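Local coordinates for beta-hydroxyacyl-(Acyl-carrier-protein) dehydratase FabA/FabZ (PDB 6QSR), which probably acts as a lyase that dehydrates 3-hydroxyacyl chains, as one partner of the hot-dog-fold dehydratase heterocomplex ApeI:P in aryl polyene pigment biosynthesis, at residues D29-H34 with I87-G92; A36-L41 with A79-A84. One frame throughout, in Å; residues are numbered along the deposited sequence.

Contact 1 of 2, residues D29-H34 with I87-G92; sequences DRYLPH and IGVWSG. With NA (sodium ion), chain C.
The carbonyl oxygen of Y31 meets two groups at the helix surface. Water 2 donates to Y31 O at 2.8 Å and to G88 O at 2.7 Å. It therefore bridges two acceptors, Y31 O and G88 O, which lie 3.4 Å apart and cannot bond each other. G92 CA approaches Y31 O to 3.3 Å in a CA-H...O contact, with an angle of 153° at the hydrogen. G88 O also takes the helical bond from G92 N. At G88 and G92, one helical turn apart, the loop meets bare helix backbone.

The CD2 branch of L32 lies against the G88 backbone, 3.4 Å from G88 C, and L32 CG meets V89 CG2. The Y31 side chain comes down alongside the helix, with CG anti to its own carbonyl carbon (chi1 -60°). Its CB lies near V89 O, and G92 C sits at the ring edge. Y31 OH bonds outside the contact, to L26 N.

Behind this seam the loop curls round a sodium ion. The metal is bound by D29 O, by L32 O at 2.4 Å and by H34 O at 2.3 Å. Three carbonyls of one short segment thus turn onto the same ion, consistent with the ion holding the loop's curl. Water 1 and water 3 also bind the ion, and water 1 donates to D29 OD2. R30 O accepts from K96 further along helix 79-97. The Y31 and L32 carbonyls serve different partners, the helix water and the metal. Loop and helix are therefore joined by a shared water, a glycine CH and apolar packing, with no direct N-H...O bond between the two segments.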
ATOM      1  N   ASP B  29     -10.474 -12.988  -2.148  1.00 29.13           N
ATOM      2  CA  ASP B  29      -9.238 -13.406  -2.846  1.00 30.20           C
ATOM      3  C   ASP B  29      -9.442 -13.879  -4.298  1.00 28.85           C
ATOM      4  O   ASP B  29      -8.525 -13.756  -5.112  1.00 29.93           O
ATOM      5  CB  ASP B  29      -8.474 -14.470  -2.036  1.00 34.13           C
ATOM      6  CG  ASP B  29      -9.146 -15.837  -2.065  1.00 36.76           C
ATOM      7  OD1 ASP B  29      -9.947 -16.125  -1.161  1.00 38.44           O
ATOM      8  OD2 ASP B  29      -8.878 -16.621  -2.999  1.00 38.99           O
ATOM      9  N   ARG B  30     -10.618 -14.416  -4.622  1.00 30.57           N
ATOM     10  CA  ARG B  30     -10.927 -14.872  -5.988  1.00 32.09           C
ATOM     11  C   ARG B  30     -11.024 -13.742  -7.037  1.00 28.92           C
ATOM     12  O   ARG B  30     -10.901 -13.998  -8.234  1.00 28.38           O
ATOM     13  CB  ARG B  30     -12.224 -15.699  -6.002  1.00 36.25           C
ATOM     14  CG  ARG B  30     -12.225 -16.928  -5.098  1.00 41.65           C
ATOM     15  CD  ARG B  30     -11.189 -17.967  -5.504  1.00 49.19           C
ATOM     16  NE  ARG B  30     -11.353 -19.212  -4.748  1.00 57.31           N
ATOM     17  CZ  ARG B  30     -12.247 -20.170  -5.012  1.00 64.09           C
ATOM     18  NH1 ARG B  30     -12.292 -21.255  -4.239  1.00 67.65           N
ATOM     19  NH2 ARG B  30     -13.104 -20.063  -6.034  1.00 63.04           N
ATOM     20  N   TYR B  31     -11.243 -12.506  -6.588  1.00 27.46           N
ATOM     21  CA  TYR B  31     -11.271 -11.333  -7.463  1.00 26.61           C
ATOM     22  C   TYR B  31      -9.909 -10.628  -7.648  1.00 26.74           C
ATOM     23  O   TYR B  31      -9.816  -9.677  -8.431  1.00 26.71           O
ATOM     24  CB  TYR B  31     -12.291 -10.320  -6.927  1.00 25.42           C
ATOM     25  CG  TYR B  31     -13.708 -10.850  -6.860  1.00 26.70           C
ATOM     26  CD1 TYR B  31     -14.461 -11.029  -8.023  1.00 27.67           C
ATOM     27  CD2 TYR B  31     -14.306 -11.155  -5.635  1.00 28.73           C
ATOM     28  CE1 TYR B  31     -15.766 -11.503  -7.969  1.00 28.13           C
ATOM     29  CE2 TYR B  31     -15.610 -11.627  -5.568  1.00 28.90           C
ATOM     30  CZ  TYR B  31     -16.337 -11.803  -6.733  1.00 29.05           C
ATOM     31  OH  TYR B  31     -17.626 -12.275  -6.655  1.00 28.52           O
ATOM     32  N   LEU B  32      -8.874 -11.083  -6.936  1.00 25.92           N
ATOM     33  CA  LEU B  32      -7.547 -10.451  -6.943  1.00 24.11           C
ATOM     34  C   LEU B  32      -6.464 -11.366  -7.503  1.00 24.13           C
ATOM     35  O   LEU B  32      -6.522 -12.576  -7.297  1.00 25.99           O
ATOM     36  CB  LEU B  32      -7.154 -10.077  -5.507  1.00 21.38           C
ATOM     37  CG  LEU B  32      -8.052  -9.023  -4.847  1.00 20.14           C
ATOM     38  CD1 LEU B  32      -7.761  -8.920  -3.359  1.00 20.85           C
ATOM     39  CD2 LEU B  32      -7.851  -7.687  -5.531  1.00 19.60           C
ATOM     40  N   PRO B  33      -5.438 -10.789  -8.164  1.00 23.92           N
ATOM     41  CA  PRO B  33      -4.250 -11.598  -8.462  1.00 26.14           C
ATOM     42  C   PRO B  33      -3.485 -11.991  -7.184  1.00 27.11           C
ATOM     43  O   PRO B  33      -2.799 -13.009  -7.163  1.00 27.72           O
ATOM     44  CB  PRO B  33      -3.418 -10.682  -9.356  1.00 25.18           C
ATOM     45  CG  PRO B  33      -3.840  -9.298  -9.009  1.00 23.43           C
ATOM     46  CD  PRO B  33      -5.265  -9.375  -8.552  1.00 22.48           C
ATOM     47  N   HIS B  34      -3.643 -11.178  -6.137  1.00 27.02           N
ATOM     48  CA  HIS B  34      -3.075 -11.400  -4.801  1.00 24.80           C
ATOM     49  C   HIS B  34      -3.470 -12.756  -4.252  1.00 26.29           C
ATOM     50  O   HIS B  34      -4.565 -13.250  -4.541  1.00 26.80           O
ATOM     51  CB  HIS B  34      -3.583 -10.349  -3.790  1.00 20.53           C
ATOM     52  CG  HIS B  34      -3.359  -8.926  -4.204  1.00 19.74           C
ATOM     53  ND1 HIS B  34      -3.960  -8.370  -5.313  1.00 19.35           N
ATOM     54  CD2 HIS B  34      -2.646  -7.932  -3.625  1.00 18.39           C
ATOM     55  CE1 HIS B  34      -3.607  -7.101  -5.414  1.00 19.44           C
ATOM     56  NE2 HIS B  34      -2.804  -6.814  -4.407  1.00 18.92           N
ATOM     57  N   ILE B  87     -10.149  -1.622  -4.923  1.00 17.92           N
ATOM     58  CA  ILE B  87     -10.169  -1.261  -6.338  1.00 18.43           C
ATOM     59  C   ILE B  87      -9.892  -2.519  -7.164  1.00 20.13           C
ATOM     60  O   ILE B  87     -10.520  -2.738  -8.209  1.00 21.77           O
ATOM     61  CB  ILE B  87      -9.143  -0.139  -6.679  1.00 17.72           C
ATOM     62  CG1 ILE B  87      -9.502   1.174  -5.970  1.00 16.85           C
ATOM     63  CG2 ILE B  87      -9.081   0.097  -8.191  1.00 19.87           C
ATOM     64  CD1 ILE B  87      -8.345   2.153  -5.883  1.00 16.74           C
ATOM     65  N   GLY B  88      -8.945  -3.331  -6.694  1.00 19.58           N
ATOM     66  CA  GLY B  88      -8.661  -4.644  -7.278  1.00 19.25           C
ATOM     67  C   GLY B  88      -9.858  -5.578  -7.346  1.00 20.33           C
ATOM     68  O   GLY B  88     -10.052  -6.265  -8.357  1.00 22.27           O
ATOM     69  N   VAL B  89     -10.656  -5.599  -6.278  1.00 20.19           N
ATOM     70  CA  VAL B  89     -11.890  -6.387  -6.228  1.00 20.69           C
ATOM     71  C   VAL B  89     -12.883  -5.870  -7.277  1.00 20.36           C
ATOM     72  O   VAL B  89     -13.467  -6.665  -8.016  1.00 21.65           O
ATOM     73  CB  VAL B  89     -12.526  -6.370  -4.816  1.00 20.07           C
ATOM     74  CG1 VAL B  89     -13.941  -6.946  -4.828  1.00 19.17           C
ATOM     75  CG2 VAL B  89     -11.649  -7.131  -3.818  1.00 19.34           C
ATOM     76  N   TRP B  90     -13.066  -4.548  -7.333  1.00 19.02           N
ATOM     77  CA  TRP B  90     -13.891  -3.916  -8.367  1.00 21.12           C
ATOM     78  C   TRP B  90     -13.549  -4.399  -9.779  1.00 22.41           C
ATOM     79  O   TRP B  90     -14.437  -4.862 -10.500  1.00 22.24           O
ATOM     80  CB  TRP B  90     -13.805  -2.389  -8.290  1.00 21.83           C
ATOM     81  CG  TRP B  90     -14.686  -1.690  -9.272  1.00 22.83           C
ATOM     82  CD1 TRP B  90     -15.989  -1.328  -9.092  1.00 22.52           C
ATOM     83  CD2 TRP B  90     -14.329  -1.270 -10.589  1.00 24.71           C
ATOM     84  NE1 TRP B  90     -16.461  -0.698 -10.213  1.00 24.97           N
ATOM     85  CE2 TRP B  90     -15.464  -0.658 -11.154  1.00 25.37           C
ATOM     86  CE3 TRP B  90     -13.159  -1.370 -11.358  1.00 27.02           C
ATOM     87  CZ2 TRP B  90     -15.466  -0.140 -12.454  1.00 28.83           C
ATOM     88  CZ3 TRP B  90     -13.157  -0.845 -12.645  1.00 29.38           C
ATOM     89  CH2 TRP B  90     -14.306  -0.246 -13.184  1.00 29.29           C
ATOM     90  N   SER B  91     -12.274  -4.307 -10.162  1.00 23.92           N
ATOM     91  CA  SER B  91     -11.870  -4.695 -11.514  1.00 26.67           C
ATOM     92  C   SER B  91     -11.985  -6.200 -11.720  1.00 24.62           C
ATOM     93  O   SER B  91     -12.391  -6.641 -12.795  1.00 24.62           O
ATOM     94  CB  SER B  91     -10.459  -4.208 -11.853  1.00 33.44           C
ATOM     95  OG  SER B  91      -9.523  -4.652 -10.897  1.00 39.89           O
ATOM     96  N   GLY B  92     -11.661  -6.978 -10.688  1.00 23.34           N
ATOM     97  CA  GLY B  92     -11.817  -8.432 -10.730  1.00 25.14           C
ATOM     98  C   GLY B  92     -13.237  -8.909 -10.969  1.00 25.35           C
ATOM     99  O   GLY B  92     -13.459  -9.802 -11.792  1.00 25.59           O
TER
HETATM  100 NA    NA C 201      -6.269 -14.331  -5.635  1.00 33.12          NA
HETATM  101  O   HOH W   1      -6.408 -16.355  -4.283  1.00 34.78           O
HETATM  102  O   HOH W   2      -8.310  -7.745  -9.768  1.00 31.81           O
HETATM  103  O   HOH W   3      -5.717 -15.691  -7.299  1.00 34.34           O

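Contact 2 of 2, residues A36-L41 with A79-A84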
ATOM      1  N   ALA B  36      -2.982 -15.094  -0.317  1.00 28.90           N
ATOM      2  CA  ALA B  36      -2.533 -15.119   1.088  1.00 30.23           C
ATOM      3  C   ALA B  36      -1.024 -15.388   1.158  1.00 30.65           C
ATOM      4  O   ALA B  36      -0.540 -16.258   0.432  1.00 31.06           O
ATOM      5  CB  ALA B  36      -3.296 -16.189   1.871  1.00 29.28           C
ATOM      6  N   PRO B  37      -0.267 -14.678   2.005  1.00 31.13           N
ATOM      7  CA  PRO B  37      -0.761 -13.762   3.048  1.00 28.93           C
ATOM      8  C   PRO B  37      -0.995 -12.287   2.634  1.00 28.01           C
ATOM      9  O   PRO B  37      -1.272 -11.458   3.510  1.00 27.46           O
ATOM     10  CB  PRO B  37       0.348 -13.845   4.110  1.00 28.75           C
ATOM     11  CG  PRO B  37       1.592 -14.094   3.318  1.00 29.54           C
ATOM     12  CD  PRO B  37       1.180 -14.935   2.137  1.00 31.89           C
ATOM     13  N   MET B  38      -0.919 -11.963   1.338  1.00 27.13           N
ATOM     14  CA  MET B  38      -1.054 -10.577   0.856  1.00 26.25           C
ATOM     15  C   MET B  38      -2.457 -10.178   0.370  1.00 25.21           C
ATOM     16  O   MET B  38      -2.592  -9.267  -0.450  1.00 25.15           O
ATOM     17  CB  MET B  38      -0.002 -10.297  -0.235  1.00 26.45           C
ATOM     18  CG  MET B  38       1.379 -10.048   0.333  1.00 29.56           C
ATOM     19  SD  MET B  38       1.441  -8.634   1.452  1.00 29.95           S
ATOM     20  CE  MET B  38       0.836  -7.312   0.403  1.00 31.85           C
ATOM     21  N   VAL B  39      -3.498 -10.837   0.878  1.00 25.10           N
ATOM     22  CA  VAL B  39      -4.867 -10.362   0.698  1.00 23.60           C
ATOM     23  C   VAL B  39      -5.253  -9.761   2.030  1.00 23.15           C
ATOM     24  O   VAL B  39      -5.301 -10.469   3.041  1.00 24.25           O
ATOM     25  CB  VAL B  39      -5.836 -11.492   0.322  1.00 22.63           C
ATOM     26  CG1 VAL B  39      -7.272 -10.980   0.269  1.00 20.84           C
ATOM     27  CG2 VAL B  39      -5.429 -12.112  -1.002  1.00 21.94           C
ATOM     28  N   LEU B  40      -5.536  -8.462   2.028  1.00 21.28           N
ATOM     29  CA  LEU B  40      -5.795  -7.715   3.249  1.00 21.44           C
ATOM     30  C   LEU B  40      -7.276  -7.319   3.387  1.00 20.92           C
ATOM     31  O   LEU B  40      -7.594  -6.377   4.095  1.00 22.01           O
ATOM     32  CB  LEU B  40      -4.876  -6.481   3.312  1.00 22.45           C
ATOM     33  CG  LEU B  40      -3.458  -6.758   3.826  1.00 22.08           C
ATOM     34  CD1 LEU B  40      -2.567  -7.363   2.746  1.00 19.85           C
ATOM     35  CD2 LEU B  40      -2.829  -5.493   4.384  1.00 21.26           C
ATOM     36  N   LEU B  41      -8.168  -8.055   2.723  1.00 20.25           N
ATOM     37  CA  LEU B  41      -9.615  -7.888   2.888  1.00 19.44           C
ATOM     38  C   LEU B  41     -10.219  -9.256   3.169  1.00 19.51           C
ATOM     39  O   LEU B  41      -9.636 -10.275   2.809  1.00 21.94           O
ATOM     40  CB  LEU B  41     -10.252  -7.276   1.632  1.00 18.94           C
ATOM     41  CG  LEU B  41      -9.631  -5.989   1.084  1.00 17.15           C
ATOM     42  CD1 LEU B  41     -10.189  -5.673  -0.299  1.00 16.84           C
ATOM     43  CD2 LEU B  41      -9.878  -4.838   2.042  1.00 17.06           C
ATOM     44  N   ALA B  79      -4.148   1.697   5.260  1.00 18.43           N
ATOM     45  CA  ALA B  79      -5.316   2.202   4.545  1.00 17.99           C
ATOM     46  C   ALA B  79      -5.146   2.234   3.021  1.00 18.86           C
ATOM     47  O   ALA B  79      -6.076   1.889   2.286  1.00 20.11           O
ATOM     48  CB  ALA B  79      -5.688   3.594   5.060  1.00 18.66           C
ATOM     49  N   ILE B  80      -3.971   2.637   2.539  1.00 20.06           N
ATOM     50  CA  ILE B  80      -3.747   2.679   1.093  1.00 21.73           C
ATOM     51  C   ILE B  80      -3.802   1.296   0.446  1.00 19.57           C
ATOM     52  O   ILE B  80      -4.331   1.164  -0.665  1.00 18.74           O
ATOM     53  CB  ILE B  80      -2.447   3.409   0.672  1.00 23.39           C
ATOM     54  CG1 ILE B  80      -1.187   2.764   1.256  1.00 23.02           C
ATOM     55  CG2 ILE B  80      -2.536   4.865   1.077  1.00 29.32           C
ATOM     56  CD1 ILE B  80      -0.168   2.345   0.221  1.00 26.89           C
ATOM     57  N   GLU B  81      -3.297   0.278   1.145  1.00 20.13           N
ATOM     58  CA  GLU B  81      -3.309  -1.097   0.636  1.00 19.70           C
ATOM     59  C   GLU B  81      -4.703  -1.720   0.697  1.00 19.32           C
ATOM     60  O   GLU B  81      -5.079  -2.463  -0.200  1.00 21.50           O
ATOM     61  CB  GLU B  81      -2.313  -1.985   1.393  1.00 19.84           C
ATOM     62  CG  GLU B  81      -2.169  -3.416   0.854  1.00 24.72           C
ATOM     63  CD  GLU B  81      -1.649  -3.499  -0.578  1.00 28.55           C
ATOM     64  OE1 GLU B  81      -1.083  -2.506  -1.079  1.00 34.80           O
ATOM     65  OE2 GLU B  81      -1.799  -4.564  -1.215  1.00 25.15           O
ATOM     66  N   MET B  82      -5.454  -1.447   1.759  1.00 19.23           N
ATOM     67  CA  MET B  82      -6.837  -1.901   1.830  1.00 19.32           C
ATOM     68  C   MET B  82      -7.683  -1.220   0.727  1.00 18.32           C
ATOM     69  O   MET B  82      -8.457  -1.880   0.038  1.00 17.30           O
ATOM     70  CB  MET B  82      -7.417  -1.679   3.230  1.00 20.34           C
ATOM     71  CG  MET B  82      -6.768  -2.546   4.319  1.00 20.47           C
ATOM     72  SD  MET B  82      -7.517  -2.308   5.947  1.00 22.30           S
ATOM     73  CE  MET B  82      -6.811  -0.721   6.362  1.00 19.94           C
ATOM     74  N   MET B  83      -7.493   0.084   0.527  1.00 18.98           N
ATOM     75  CA  MET B  83      -8.180   0.815  -0.556  1.00 20.83           C
ATOM     76  C   MET B  83      -7.776   0.336  -1.949  1.00 20.41           C
ATOM     77  O   MET B  83      -8.634   0.184  -2.835  1.00 21.35           O
ATOM     78  CB  MET B  83      -7.954   2.318  -0.412  1.00 23.15           C
ATOM     79  CG  MET B  83      -8.765   2.931   0.713  1.00 25.66           C
ATOM     80  SD  MET B  83      -8.501   4.712   0.863  1.00 34.11           S
ATOM     81  CE  MET B  83      -7.121   4.753   1.978  1.00 33.52           C
ATOM     82  N   ALA B  84      -6.483   0.078  -2.128  1.00 19.45           N
ATOM     83  CA  ALA B  84      -5.959  -0.443  -3.388  1.00 18.99           C
ATOM     84  C   ALA B  84      -6.576  -1.792  -3.728  1.00 19.12           C
ATOM     85  O   ALA B  84      -7.008  -2.019  -4.872  1.00 18.72           O
ATOM     86  CB  ALA B  84      -4.444  -0.565  -3.326  1.00 19.33           C
TER
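L40 and E81 meet where the loop before the first strand packs on the long central helix of the hot-dog fold. E81 leaves this helix with CG anti to the backbone N (chi1 -175°), and its CB points toward the loop. CG then touches L40 CD2 at 4.1 Å, the two side chains crossing at about a right angle. The chain bends at chi2 and carries the carboxylate toward M38. There OE2 lies 4.1 Å from M38 CE, a packing contact, with the M38 chain itself curled at chi2 and chi3. The polar partner of OE2 is Q85, one turn along the helix, whose NE2 bonds to it. OE1 of Q85 takes the N-H of L40, so this one glutamine connects E81 with the loop backbone. V42 on the chain of AMP-dependent synthetase and ligase also packs against E81.

M82, the next helix residue, reaches the loop with its CB and CG, while its thioether end turns away. CB lies 4.2 Å from L41 CD2, and these side chains cross obliquely. L41 CD2 also rests on M82 O at 3.8 Å. L41 also touches I129 and M82 touches L127, both of strand 126-133. L40 O is buried here without a polar partner, and its nearest neighbour across the contact is M82 CG at 3.9 Å.

In the fold
From the N terminus the chain first passes through 29-34, then 36-41, and then enters strand 43-48. After strand 51-57 and a long connection it reaches helix 79-97, which supplies the second half of both contacts. Contact 2 joins 36-41 to the first turns of this helix and closes the shorter loop. Contact 1 joins 29-34 to 87-92 further on and closes a longer loop that encloses the first. The earlier loop segment thus meets the later part of the helix, and the later segment the earlier part. The contacts also touch directly: H34 CB packs on V39 CG2 at 3.8 Å, and V89 CG2 on L41 CD1 at 4.1 Å.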